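Local structure of exosome complex component Rrp42 (Pyrococcus abyssi, 2PO1) at residues C[19-22]-C[27-30]; C[66-71]-C[168-173]; C[163-168]-C[266-271]; C[226-231]-C[259-264]. The protein probably serves as a non-catalytic subunit of the archaeal RNA-degrading exosome, contributing to the structure of the Rrp41 active site. All blocks are in the same frame, centred on the assembly; numbering follows the deposited sequence.

Interaction 1. Residues C[19-22]-C[27-30]; sequences INLL and RIDD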
loop_
_atom_site.group_PDB
_atom_site.type_symbol
_atom_site.label_atom_id
_atom_site.label_comp_id
_atom_site.label_asym_id
_atom_site.label_seq_id
_atom_site.Cartn_x
_atom_site.Cartn_y
_atom_site.Cartn_z
ATOM N N ILE C 19 18.012 37.661 2.391
ATOM C CA ILE C 19 17.174 38.827 2.661
ATOM C C ILE C 19 17.898 40.129 2.452
ATOM O O ILE C 19 17.349 41.048 1.852
ATOM C CB ILE C 19 16.557 38.807 4.057
ATOM C CG1 ILE C 19 15.219 38.062 4.018
ATOM C CG2 ILE C 19 16.326 40.231 4.580
ATOM C CD1 ILE C 19 14.730 37.756 5.424
ATOM N N ASN C 20 19.142 40.216 2.931
ATOM C CA ASN C 20 19.879 41.439 2.882
ATOM C C ASN C 20 20.249 41.774 1.467
ATOM O O ASN C 20 20.153 42.924 1.084
ATOM C CB ASN C 20 21.113 41.391 3.798
ATOM C CG ASN C 20 20.746 41.417 5.263
ATOM O OD1 ASN C 20 19.573 41.242 5.609
ATOM N ND2 ASN C 20 21.744 41.613 6.148
ATOM N N LEU C 21 20.700 40.794 0.699
ATOM C CA LEU C 21 20.922 41.026 -0.711
ATOM C C LEU C 21 19.646 41.554 -1.352
ATOM O O LEU C 21 19.688 42.518 -2.111
ATOM C CB LEU C 21 21.322 39.749 -1.430
ATOM C CG LEU C 21 22.801 39.470 -1.630
ATOM C CD1 LEU C 21 22.971 38.208 -2.413
ATOM C CD2 LEU C 21 23.470 40.584 -2.331
ATOM N N LEU C 22 18.512 40.936 -1.013
ATOM C CA LEU C 22 17.237 41.356 -1.578
ATOM C C LEU C 22 16.960 42.798 -1.309
ATOM O O LEU C 22 16.502 43.507 -2.199
ATOM C CB LEU C 22 16.099 40.526 -1.038
ATOM C CG LEU C 22 15.716 39.279 -1.800
ATOM C CD1 LEU C 22 14.344 38.923 -1.288
ATOM C CD2 LEU C 22 15.704 39.493 -3.307
ATOM N N ARG C 27 20.029 39.447 -5.940
ATOM C CA ARG C 27 19.790 38.033 -5.663
ATOM C C ARG C 27 21.136 37.346 -5.653
ATOM O O ARG C 27 22.107 37.903 -6.149
ATOM C CB ARG C 27 18.838 37.416 -6.700
ATOM C CG ARG C 27 17.465 38.023 -6.646
ATOM C CD ARG C 27 16.649 37.562 -7.837
ATOM N NE ARG C 27 16.094 36.247 -7.634
ATOM C CZ ARG C 27 15.257 35.651 -8.489
ATOM N NH1 ARG C 27 14.767 34.468 -8.199
ATOM N NH2 ARG C 27 14.911 36.256 -9.616
ATOM N N ILE C 28 21.214 36.169 -5.049
ATOM C CA ILE C 28 22.514 35.572 -4.846
ATOM C C ILE C 28 23.251 35.316 -6.144
ATOM O O ILE C 28 24.450 35.265 -6.128
ATOM C CB ILE C 28 22.489 34.269 -4.008
ATOM C CG1 ILE C 28 21.310 33.409 -4.368
ATOM C CG2 ILE C 28 22.545 34.597 -2.524
ATOM C CD1 ILE C 28 21.474 31.901 -3.977
ATOM N N ASP C 29 22.536 35.123 -7.247
ATOM C CA ASP C 29 23.163 34.806 -8.522
ATOM C C ASP C 29 23.121 35.981 -9.473
ATOM O O ASP C 29 23.290 35.815 -10.670
ATOM C CB ASP C 29 22.454 33.624 -9.179
ATOM C CG ASP C 29 20.985 33.902 -9.423
ATOM O OD1 ASP C 29 20.309 33.059 -10.046
ATOM O OD2 ASP C 29 20.503 34.984 -8.997
ATOM N N ASP C 30 22.846 37.164 -8.940
ATOM C CA ASP C 30 22.907 38.380 -9.712
ATOM C C ASP C 30 21.756 38.555 -10.692
ATOM O O ASP C 30 21.761 39.472 -11.515
ATOM C CB ASP C 30 24.254 38.490 -10.446
ATOM C CG ASP C 30 25.434 38.606 -9.487
ATOM O OD1 ASP C 30 26.382 37.788 -9.588
ATOM O OD2 ASP C 30 25.393 39.489 -8.606
#

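Interaction 2. Residues C[66-71]-C[168-173]; sequences IKTSLG and RVPKVR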
loop_
_atom_site.group_PDB
_atom_site.type_symbol
_atom_site.label_atom_id
_atom_site.label_comp_id
_atom_site.label_asym_id
_atom_site.label_seq_id
_atom_site.Cartn_x
_atom_site.Cartn_y
_atom_site.Cartn_z
ATOM N N ILE C 66 5.453 12.010 -22.747
ATOM C CA ILE C 66 4.037 11.856 -23.058
ATOM C C ILE C 66 3.884 10.513 -23.651
ATOM O O ILE C 66 4.606 10.160 -24.565
ATOM C CB ILE C 66 3.538 12.908 -24.096
ATOM C CG1 ILE C 66 3.822 14.339 -23.610
ATOM C CG2 ILE C 66 2.085 12.668 -24.432
ATOM C CD1 ILE C 66 3.093 14.809 -22.359
ATOM N N LYS C 67 3.025 9.698 -23.060
ATOM C CA LYS C 67 2.696 8.433 -23.687
ATOM C C LYS C 67 1.222 8.403 -23.802
ATOM O O LYS C 67 0.540 8.751 -22.846
ATOM C CB LYS C 67 3.041 7.254 -22.778
ATOM C CG LYS C 67 4.433 7.189 -22.316
ATOM C CD LYS C 67 5.258 6.688 -23.428
ATOM C CE LYS C 67 5.143 5.173 -23.406
ATOM N NZ LYS C 67 5.896 4.722 -24.553
ATOM N N THR C 68 0.729 7.934 -24.943
ATOM C CA THR C 68 -0.692 7.856 -25.184
ATOM C C THR C 68 -1.099 6.427 -25.495
ATOM O O THR C 68 -0.313 5.644 -26.002
ATOM C CB THR C 68 -1.036 8.708 -26.357
ATOM O OG1 THR C 68 -0.439 8.114 -27.505
ATOM C CG2 THR C 68 -0.459 10.088 -26.150
ATOM N N SER C 69 -2.316 6.058 -25.130
ATOM C CA SER C 69 -2.874 4.847 -25.658
ATOM C C SER C 69 -4.343 5.096 -25.895
ATOM O O SER C 69 -4.837 6.226 -25.782
ATOM C CB SER C 69 -2.672 3.723 -24.652
ATOM O OG SER C 69 -3.187 4.175 -23.428
ATOM N N LEU C 70 -5.059 4.045 -26.221
ATOM C CA LEU C 70 -6.466 4.175 -26.418
ATOM C C LEU C 70 -7.112 3.468 -25.280
ATOM O O LEU C 70 -6.697 2.372 -24.913
ATOM C CB LEU C 70 -6.881 3.561 -27.762
ATOM C CG LEU C 70 -6.343 4.269 -29.020
ATOM C CD1 LEU C 70 -6.775 3.535 -30.318
ATOM C CD2 LEU C 70 -6.797 5.717 -29.029
ATOM N N GLY C 71 -8.129 4.082 -24.714
ATOM C CA GLY C 71 -8.852 3.460 -23.635
ATOM C C GLY C 71 -10.255 4.006 -23.622
ATOM O O GLY C 71 -10.622 4.805 -24.462
ATOM N N ARG C 168 3.722 13.353 -30.912
ATOM C CA ARG C 168 3.170 12.818 -32.142
ATOM C C ARG C 168 2.654 11.451 -31.757
ATOM O O ARG C 168 3.382 10.631 -31.217
ATOM C CB ARG C 168 4.212 12.736 -33.253
ATOM C CG ARG C 168 4.559 14.105 -33.782
ATOM C CD ARG C 168 5.125 14.112 -35.143
ATOM N NE ARG C 168 4.148 13.717 -36.188
ATOM C CZ ARG C 168 3.351 14.541 -36.880
ATOM N NH1 ARG C 168 3.327 15.864 -36.661
ATOM N NH2 ARG C 168 2.526 14.016 -37.785
ATOM N N VAL C 169 1.386 11.233 -32.059
ATOM C CA VAL C 169 0.648 10.076 -31.623
ATOM C C VAL C 169 0.137 9.385 -32.888
ATOM O O VAL C 169 -0.045 10.050 -33.915
ATOM C CB VAL C 169 -0.504 10.509 -30.662
ATOM C CG1 VAL C 169 0.093 11.149 -29.373
ATOM C CG2 VAL C 169 -1.444 11.489 -31.354
ATOM N N PRO C 170 -0.045 8.047 -32.833
ATOM C CA PRO C 170 -0.539 7.279 -33.984
ATOM C C PRO C 170 -1.878 7.836 -34.438
ATOM O O PRO C 170 -2.757 8.070 -33.594
ATOM C CB PRO C 170 -0.744 5.869 -33.428
ATOM C CG PRO C 170 0.098 5.811 -32.174
ATOM C CD PRO C 170 0.199 7.200 -31.645
ATOM N N LYS C 171 -2.005 8.101 -35.744
ATOM C CA LYS C 171 -3.306 8.374 -36.336
ATOM C C LYS C 171 -4.177 7.149 -36.079
ATOM O O LYS C 171 -3.746 6.002 -36.226
ATOM C CB LYS C 171 -3.216 8.589 -37.845
ATOM C CG LYS C 171 -2.707 9.944 -38.259
ATOM C CD LYS C 171 -3.402 10.426 -39.497
ATOM C CE LYS C 171 -3.113 11.895 -39.834
ATOM N NZ LYS C 171 -3.619 12.886 -38.830
ATOM N N VAL C 172 -5.412 7.402 -35.703
ATOM C CA VAL C 172 -6.291 6.315 -35.329
ATOM C C VAL C 172 -7.543 6.480 -36.175
ATOM O O VAL C 172 -8.058 7.579 -36.326
ATOM C CB VAL C 172 -6.554 6.328 -33.794
ATOM C CG1 VAL C 172 -7.798 5.582 -33.434
ATOM C CG2 VAL C 172 -5.384 5.708 -33.079
ATOM N N ARG C 173 -8.010 5.399 -36.769
ATOM C CA ARG C 173 -9.285 5.488 -37.457
ATOM C C ARG C 173 -10.251 4.416 -37.055
ATOM O O ARG C 173 -9.904 3.230 -36.979
ATOM C CB ARG C 173 -9.131 5.562 -38.978
ATOM C CG ARG C 173 -7.927 4.840 -39.547
ATOM C CD ARG C 173 -7.913 4.968 -41.078
ATOM N NE ARG C 173 -8.776 3.975 -41.688
ATOM C CZ ARG C 173 -8.366 2.771 -42.085
ATOM N NH1 ARG C 173 -7.081 2.431 -41.925
ATOM N NH2 ARG C 173 -9.240 1.912 -42.654
#

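Interaction 3. Residues C[163-168]-C[266-271]; sequences ALLNAR and KLILEA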
loop_
_atom_site.group_PDB
_atom_site.type_symbol
_atom_site.label_atom_id
_atom_site.label_comp_id
_atom_site.label_asym_id
_atom_site.label_seq_id
_atom_site.Cartn_x
_atom_site.Cartn_y
_atom_site.Cartn_z
ATOM N N ALA C 163 6.295 19.106 -23.981
ATOM C CA ALA C 163 6.285 17.696 -24.371
ATOM C C ALA C 163 4.981 17.428 -25.165
ATOM O O ALA C 163 4.979 16.764 -26.205
ATOM C CB ALA C 163 6.387 16.814 -23.141
ATOM N N LEU C 164 3.871 18.024 -24.722
ATOM C CA LEU C 164 2.563 17.865 -25.413
ATOM C C LEU C 164 2.607 18.455 -26.823
ATOM O O LEU C 164 2.068 17.883 -27.802
ATOM C CB LEU C 164 1.498 18.549 -24.555
ATOM C CG LEU C 164 1.091 17.747 -23.344
ATOM C CD1 LEU C 164 0.255 18.659 -22.519
ATOM C CD2 LEU C 164 0.223 16.580 -23.820
ATOM N N LEU C 165 3.267 19.599 -26.945
ATOM C CA LEU C 165 3.473 20.207 -28.254
ATOM C C LEU C 165 4.364 19.339 -29.104
ATOM O O LEU C 165 4.194 19.292 -30.276
ATOM C CB LEU C 165 4.098 21.586 -28.150
ATOM C CG LEU C 165 3.127 22.627 -27.582
ATOM C CD1 LEU C 165 3.945 23.800 -27.057
ATOM C CD2 LEU C 165 2.075 23.025 -28.631
ATOM N N ASN C 166 5.306 18.646 -28.479
ATOM C CA ASN C 166 6.211 17.735 -29.191
ATOM C C ASN C 166 5.589 16.402 -29.590
ATOM O O ASN C 166 6.159 15.643 -30.401
ATOM C CB ASN C 166 7.392 17.416 -28.266
ATOM C CG ASN C 166 8.364 16.463 -28.877
ATOM O OD1 ASN C 166 8.606 15.435 -28.336
ATOM N ND2 ASN C 166 8.941 16.826 -30.020
ATOM N N ALA C 167 4.445 16.098 -29.002
ATOM C CA ALA C 167 3.917 14.775 -29.052
ATOM C C ALA C 167 3.404 14.542 -30.435
ATOM O O ALA C 167 2.848 15.452 -31.076
ATOM C CB ALA C 167 2.824 14.604 -28.033
ATOM N N ARG C 168 3.722 13.353 -30.912
ATOM C CA ARG C 168 3.170 12.818 -32.142
ATOM C C ARG C 168 2.654 11.451 -31.757
ATOM O O ARG C 168 3.382 10.631 -31.217
ATOM C CB ARG C 168 4.212 12.736 -33.253
ATOM C CG ARG C 168 4.559 14.105 -33.782
ATOM C CD ARG C 168 5.125 14.112 -35.143
ATOM N NE ARG C 168 4.148 13.717 -36.188
ATOM C CZ ARG C 168 3.351 14.541 -36.880
ATOM N NH1 ARG C 168 3.327 15.864 -36.661
ATOM N NH2 ARG C 168 2.526 14.016 -37.785
ATOM N N LYS C 266 7.649 31.761 -26.143
ATOM C CA LYS C 266 8.568 31.859 -27.262
ATOM C C LYS C 266 9.705 30.798 -27.247
ATOM O O LYS C 266 10.042 30.245 -28.285
ATOM C CB LYS C 266 9.138 33.259 -27.357
ATOM C CG LYS C 266 8.092 34.302 -27.607
ATOM C CD LYS C 266 8.768 35.645 -27.935
ATOM C CE LYS C 266 7.795 36.804 -27.808
ATOM N NZ LYS C 266 6.604 36.613 -28.668
ATOM N N LEU C 267 10.276 30.507 -26.076
ATOM C CA LEU C 267 11.330 29.497 -25.983
ATOM C C LEU C 267 10.792 28.091 -26.229
ATOM O O LEU C 267 11.422 27.300 -26.921
ATOM C CB LEU C 267 11.991 29.526 -24.607
ATOM C CG LEU C 267 12.736 30.816 -24.360
ATOM C CD1 LEU C 267 13.141 30.975 -22.862
ATOM C CD2 LEU C 267 13.958 30.955 -25.326
ATOM N N ILE C 268 9.638 27.800 -25.631
ATOM C CA ILE C 268 8.914 26.589 -25.915
ATOM C C ILE C 268 8.624 26.400 -27.395
ATOM O O ILE C 268 8.911 25.346 -27.921
ATOM C CB ILE C 268 7.588 26.495 -25.126
ATOM C CG1 ILE C 268 7.866 26.454 -23.605
ATOM C CG2 ILE C 268 6.797 25.284 -25.606
ATOM C CD1 ILE C 268 6.552 26.678 -22.736
ATOM N N LEU C 269 8.069 27.406 -28.072
ATOM C CA LEU C 269 7.687 27.206 -29.458
ATOM C C LEU C 269 8.957 26.931 -30.279
ATOM O O LEU C 269 8.951 26.095 -31.169
ATOM C CB LEU C 269 6.959 28.436 -30.021
ATOM C CG LEU C 269 5.429 28.449 -30.097
ATOM C CD1 LEU C 269 4.868 27.052 -29.914
ATOM C CD2 LEU C 269 4.860 29.424 -29.091
ATOM N N GLU C 270 10.042 27.633 -29.927
ATOM C CA GLU C 270 11.348 27.545 -30.598
ATOM C C GLU C 270 11.898 26.110 -30.446
ATOM O O GLU C 270 12.302 25.471 -31.403
ATOM C CB GLU C 270 12.263 28.568 -29.925
ATOM C CG GLU C 270 13.656 28.753 -30.507
ATOM C CD GLU C 270 14.324 30.101 -30.091
ATOM O OE1 GLU C 270 15.266 30.517 -30.799
ATOM O OE2 GLU C 270 13.915 30.749 -29.071
ATOM N N ALA C 271 11.877 25.601 -29.236
ATOM C CA ALA C 271 12.348 24.224 -28.959
ATOM C C ALA C 271 11.502 23.249 -29.720
ATOM O O ALA C 271 12.009 22.297 -30.303
ATOM C CB ALA C 271 12.259 23.917 -27.489
#

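Interaction 4. Residues C[226-231]-C[259-264]; sequences ITTDET and KKAEEI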
loop_
_atom_site.group_PDB
_atom_site.type_symbol
_atom_site.label_atom_id
_atom_site.label_comp_id
_atom_site.label_asym_id
_atom_site.label_seq_id
_atom_site.Cartn_x
_atom_site.Cartn_y
_atom_site.Cartn_z
ATOM N N ILE C 226 1.231 31.523 -10.929
ATOM C CA ILE C 226 0.214 31.976 -11.874
ATOM C C ILE C 226 0.477 31.331 -13.222
ATOM O O ILE C 226 1.531 31.543 -13.812
ATOM C CB ILE C 226 0.309 33.536 -12.145
ATOM C CG1 ILE C 226 0.543 34.327 -10.844
ATOM C CG2 ILE C 226 -0.893 34.001 -12.901
ATOM C CD1 ILE C 226 -0.605 34.143 -9.825
ATOM N N THR C 227 -0.491 30.588 -13.731
ATOM C CA THR C 227 -0.368 29.958 -15.009
ATOM C C THR C 227 -1.282 30.614 -16.012
ATOM O O THR C 227 -2.483 30.737 -15.775
ATOM C CB THR C 227 -0.785 28.472 -14.892
ATOM O OG1 THR C 227 0.021 27.862 -13.907
ATOM C CG2 THR C 227 -0.635 27.755 -16.232
ATOM N N THR C 228 -0.716 31.058 -17.127
ATOM C CA THR C 228 -1.446 31.845 -18.072
ATOM C C THR C 228 -1.162 31.319 -19.466
ATOM O O THR C 228 -0.094 30.746 -19.696
ATOM C CB THR C 228 -1.061 33.337 -17.995
ATOM O OG1 THR C 228 0.317 33.470 -18.313
ATOM C CG2 THR C 228 -1.294 33.857 -16.601
ATOM N N ASP C 229 -2.103 31.538 -20.393
ATOM C CA ASP C 229 -1.875 31.174 -21.807
ATOM C C ASP C 229 -1.722 32.394 -22.703
ATOM O O ASP C 229 -1.805 33.526 -22.209
ATOM C CB ASP C 229 -2.966 30.234 -22.353
ATOM C CG ASP C 229 -4.338 30.844 -22.324
ATOM O OD1 ASP C 229 -5.291 30.047 -22.189
ATOM O OD2 ASP C 229 -4.509 32.094 -22.448
ATOM N N GLU C 230 -1.534 32.147 -24.006
ATOM C CA GLU C 230 -1.318 33.181 -25.042
ATOM C C GLU C 230 -2.487 34.125 -25.124
ATOM O O GLU C 230 -2.408 35.127 -25.816
ATOM C CB GLU C 230 -1.379 32.581 -26.453
ATOM C CG GLU C 230 -0.533 31.437 -26.784
ATOM C CD GLU C 230 -1.183 30.122 -26.394
ATOM O OE1 GLU C 230 -1.200 29.838 -25.209
ATOM O OE2 GLU C 230 -1.644 29.381 -27.263
ATOM N N THR C 231 -3.619 33.744 -24.547
ATOM C CA THR C 231 -4.877 34.426 -24.841
ATOM C C THR C 231 -5.199 35.412 -23.725
ATOM O O THR C 231 -6.283 35.974 -23.704
ATOM C CB THR C 231 -6.067 33.435 -25.082
ATOM O OG1 THR C 231 -6.491 32.833 -23.843
ATOM C CG2 THR C 231 -5.668 32.291 -26.059
ATOM N N LYS C 259 3.763 38.284 -18.556
ATOM C CA LYS C 259 4.912 38.818 -19.247
ATOM C C LYS C 259 5.987 37.757 -19.323
ATOM O O LYS C 259 6.567 37.505 -20.352
ATOM C CB LYS C 259 5.442 40.020 -18.490
ATOM C CG LYS C 259 6.599 40.695 -19.182
ATOM C CD LYS C 259 7.018 41.922 -18.382
ATOM C CE LYS C 259 7.402 41.551 -16.943
ATOM N NZ LYS C 259 7.749 42.779 -16.159
ATOM N N LYS C 260 6.256 37.112 -18.201
ATOM C CA LYS C 260 7.284 36.106 -18.179
ATOM C C LYS C 260 6.806 34.870 -18.963
ATOM O O LYS C 260 7.601 34.206 -19.656
ATOM C CB LYS C 260 7.623 35.774 -16.711
ATOM C CG LYS C 260 8.229 37.018 -16.020
ATOM C CD LYS C 260 9.729 36.944 -16.146
ATOM C CE LYS C 260 10.250 37.784 -17.170
ATOM N NZ LYS C 260 11.745 37.602 -17.294
ATOM N N ALA C 261 5.517 34.561 -18.859
ATOM C CA ALA C 261 4.962 33.360 -19.559
ATOM C C ALA C 261 5.167 33.564 -21.059
ATOM O O ALA C 261 5.513 32.648 -21.803
ATOM C CB ALA C 261 3.525 33.180 -19.246
ATOM N N GLU C 262 4.979 34.784 -21.514
ATOM C CA GLU C 262 5.102 35.024 -22.930
ATOM C C GLU C 262 6.528 34.855 -23.376
ATOM O O GLU C 262 6.749 34.366 -24.471
ATOM C CB GLU C 262 4.529 36.374 -23.349
ATOM C CG GLU C 262 4.377 36.569 -24.915
ATOM C CD GLU C 262 3.914 35.282 -25.706
ATOM O OE1 GLU C 262 4.599 34.905 -26.709
ATOM O OE2 GLU C 262 2.881 34.649 -25.319
ATOM N N GLU C 263 7.492 35.322 -22.572
ATOM C CA GLU C 263 8.909 35.182 -22.907
ATOM C C GLU C 263 9.254 33.674 -22.940
ATOM O O GLU C 263 10.036 33.219 -23.762
ATOM C CB GLU C 263 9.743 35.886 -21.834
ATOM C CG GLU C 263 9.586 37.432 -21.809
ATOM C CD GLU C 263 10.413 38.061 -20.686
ATOM O OE1 GLU C 263 10.785 37.338 -19.775
ATOM O OE2 GLU C 263 10.663 39.272 -20.700
ATOM N N ILE C 264 8.635 32.910 -22.044
ATOM C CA ILE C 264 8.857 31.471 -21.978
ATOM C C ILE C 264 8.175 30.733 -23.137
ATOM O O ILE C 264 8.774 29.807 -23.736
ATOM C CB ILE C 264 8.415 30.940 -20.618
ATOM C CG1 ILE C 264 9.309 31.609 -19.545
ATOM C CG2 ILE C 264 8.445 29.432 -20.619
ATOM C CD1 ILE C 264 9.430 30.896 -18.342
#

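Interaction 1. Residues C[19-22]-C[27-30]
Arg27 lies alongside Leu22, the two side chains pointing the same way, and its path explains how a charged residue can share an apolar contact. Its CB starts out away from helix segment 19-22. With CG beside the backbone N and anti to the carbonyl carbon (chi1 -64°), the second methylene, Arg27 CG, is the one beside Leu22, 4.1 Å from Leu22 CD2. The chain then runs extended through CD and bends at chi3 (81°), which carries the guanidinium beyond the leucine. There NH1 forms a salt bridge with Glu216 and a hydrogen bond to the carbonyl of Val210, while NH2 bonds to the carbonyl of Gly32.

Leu21 makes the tighter half of the contact. Its CD1 sits 3.6 Å from Ile28 CA and equally close to Ile28 CG2, and the two side chains cross at about a right angle. The same methyl reaches the backbone, 3.8 Å from Arg27 C, at the start of the type I turn 27-30, which is closed by Asp30 N on Arg27 O at 3.0 Å. No hydrogen bond joins the segments, so segment 19-22 meets this turn by van der Waals packing alone, with the arginine's polar end satisfied beyond it.

Interaction 2. Residues C[66-71]-C[168-173]
No aromatic ring or planar amide takes part between Thr68 and Leu70 on one strand and Val169, Pro170 and Val172 on the other. The only ring is the puckered pyrrolidine of Pro170, which Thr68 meets at one ring carbon, OG1 lying 4.3 Å from Pro170 CD; Thr183 of strand 181-184 also touches this proline.

The tight point is Thr68 on Val169. These side chains cross at about a right angle, with Thr68 CG2 only 3.4 Å from Val169 CG1, closer than usual for two carbons. The same valine methyl is 3.6 Å from Thr68 OG1, so it faces both branches of the threonine. Val169 offers that methyl because CG1 is anti to its own carbonyl carbon (chi1 -64°). Leu70 and Val172 instead reach toward each other tip to tip: Leu70 CD1 is 3.8 Å from Val172 CG2 and 3.9 Å from Val172 CG1, touching both arms of the fork.

The strand segments run nearly parallel (20° between their directions). They belong to different sheets, consistent with axes 7.9 Å apart and no hydrogen bond between them, and meet through side chains. This is face-to-face layering of two sheets: the small antiparallel sheet containing 168-174 lies against the mixed sheet containing 60-71 in this RNase PH-family protein.

Interaction 3. Residues C[163-168]-C[266-271]
Helix-to-helix packing within the RNase PH-type fold brings Leu165, near the C-terminal end of helix 152-166, against Ile268 and Leu269 of the long helix 247-275. On the Leu165 side a single methyl does the touching. Leu165 CD1 lies 3.5 Å from Ile268 CG2, and the two side chains cross at about a right angle. The same CD1 is 4.4 Å from Leu269 CD1, a looser approach to one branch of that leucine.

Torsions account for which branches meet. Ile268 has CG1 anti to its carbonyl carbon (chi1 -63°), which places CG2 anti to the backbone N and directs it at Leu165. Leu269 starts with its CB away from the opposing segment, and its bend brings CD1 back to the contact with chi1 at -99°, off the staggered positions.

The nearest CA atoms, those of Leu165 and Leu269, are 8.3 Å apart, so the backbones stay separate and the summed buried surface is a modest 89 Å². There is no hydrogen bond across the contact; its chemistry is wholly aliphatic. A bound 2-methyl-2,4-pentanediol, probably from the crystallisation liquor, lies about 4 Å from the Leu269 side chain.

Ile268 also packs on Ile158, Ile161 and Ala162 of helix 152-166, so the contact prolongs a longer helix-helix seam. Strand 39-43 flanks the seam through Ile41, which touches Ile268, while the loop residues Val192 and Ile195 pack on Leu165 and Leu269 respectively.

Interaction 4. Residues C[226-231]-C[259-264]
Thr228 and Ala261 both start toward the opposing segment, and the hydroxyl of the threonine is what touches. With OG1 between the backbone N and the carbonyl carbon (chi1 62°), the CB-OG1 bond of Thr228 points straight at the alanine methyl, Thr228 OG1 being 3.4 Å from Ala261 CB. This is an oxygen-to-methyl packing contact, and the short alanine lets the backbones close to 6.8 Å between Thr228 CA and Ala261 CA.

Glu230 and Glu262 extend the contact more loosely: Glu262 OE2 reaches 4.5 Å from Glu230 CA. The carboxylates remain apart, Glu230 OE1 and Glu262 OE2 being 6.3 Å from each other, and each has its own partner. Glu230 accepts from the backbone N of Ile195, whereas Glu262 forms salt bridges with Arg265 and Lys266; these positive groups probably offset the like charges.

Past the strand end, Asp229 turns away from the helix and makes an Asx turn. Its OD2 accepts from Thr231 N at 2.8 Å, with an N-H...O angle of 146° and the donor 41° above the carboxylate plane. Thr231 OG1 donates to that oxygen from the same face, and His233 N adds a third bond. Asp229 OD1 bonds to an aromatic side chain of another protein chain.

Helix 247-275 thus covers the end of strand 222-228, with Ala261 also resting on Val197 of the neighbouring strand 197-204 and Thr228 on Phe258 of the same helix.

Overall arrangement
Interaction 1 comes first along the chain and lies at one end of it, its centre 47 Å from that of interaction 2, with the chain's centre between them. Interactions 2 and 3 are interleaved in sequence and share Arg168, where helix 152-166 gives way to strand 168-174; Ile66 packs on Ala163 and Leu164, so the two also touch (Ile66 CG1 to Ala163 CB 3.6 Å). Interaction 4 is nested within the loop closed by interaction 3, their centres 14 Å apart. Both use helix 247-275, which meets strand 222-228 with one part and helix 152-166 with the next, consistent with a helix that packs across both halves of the RNase PH-type fold.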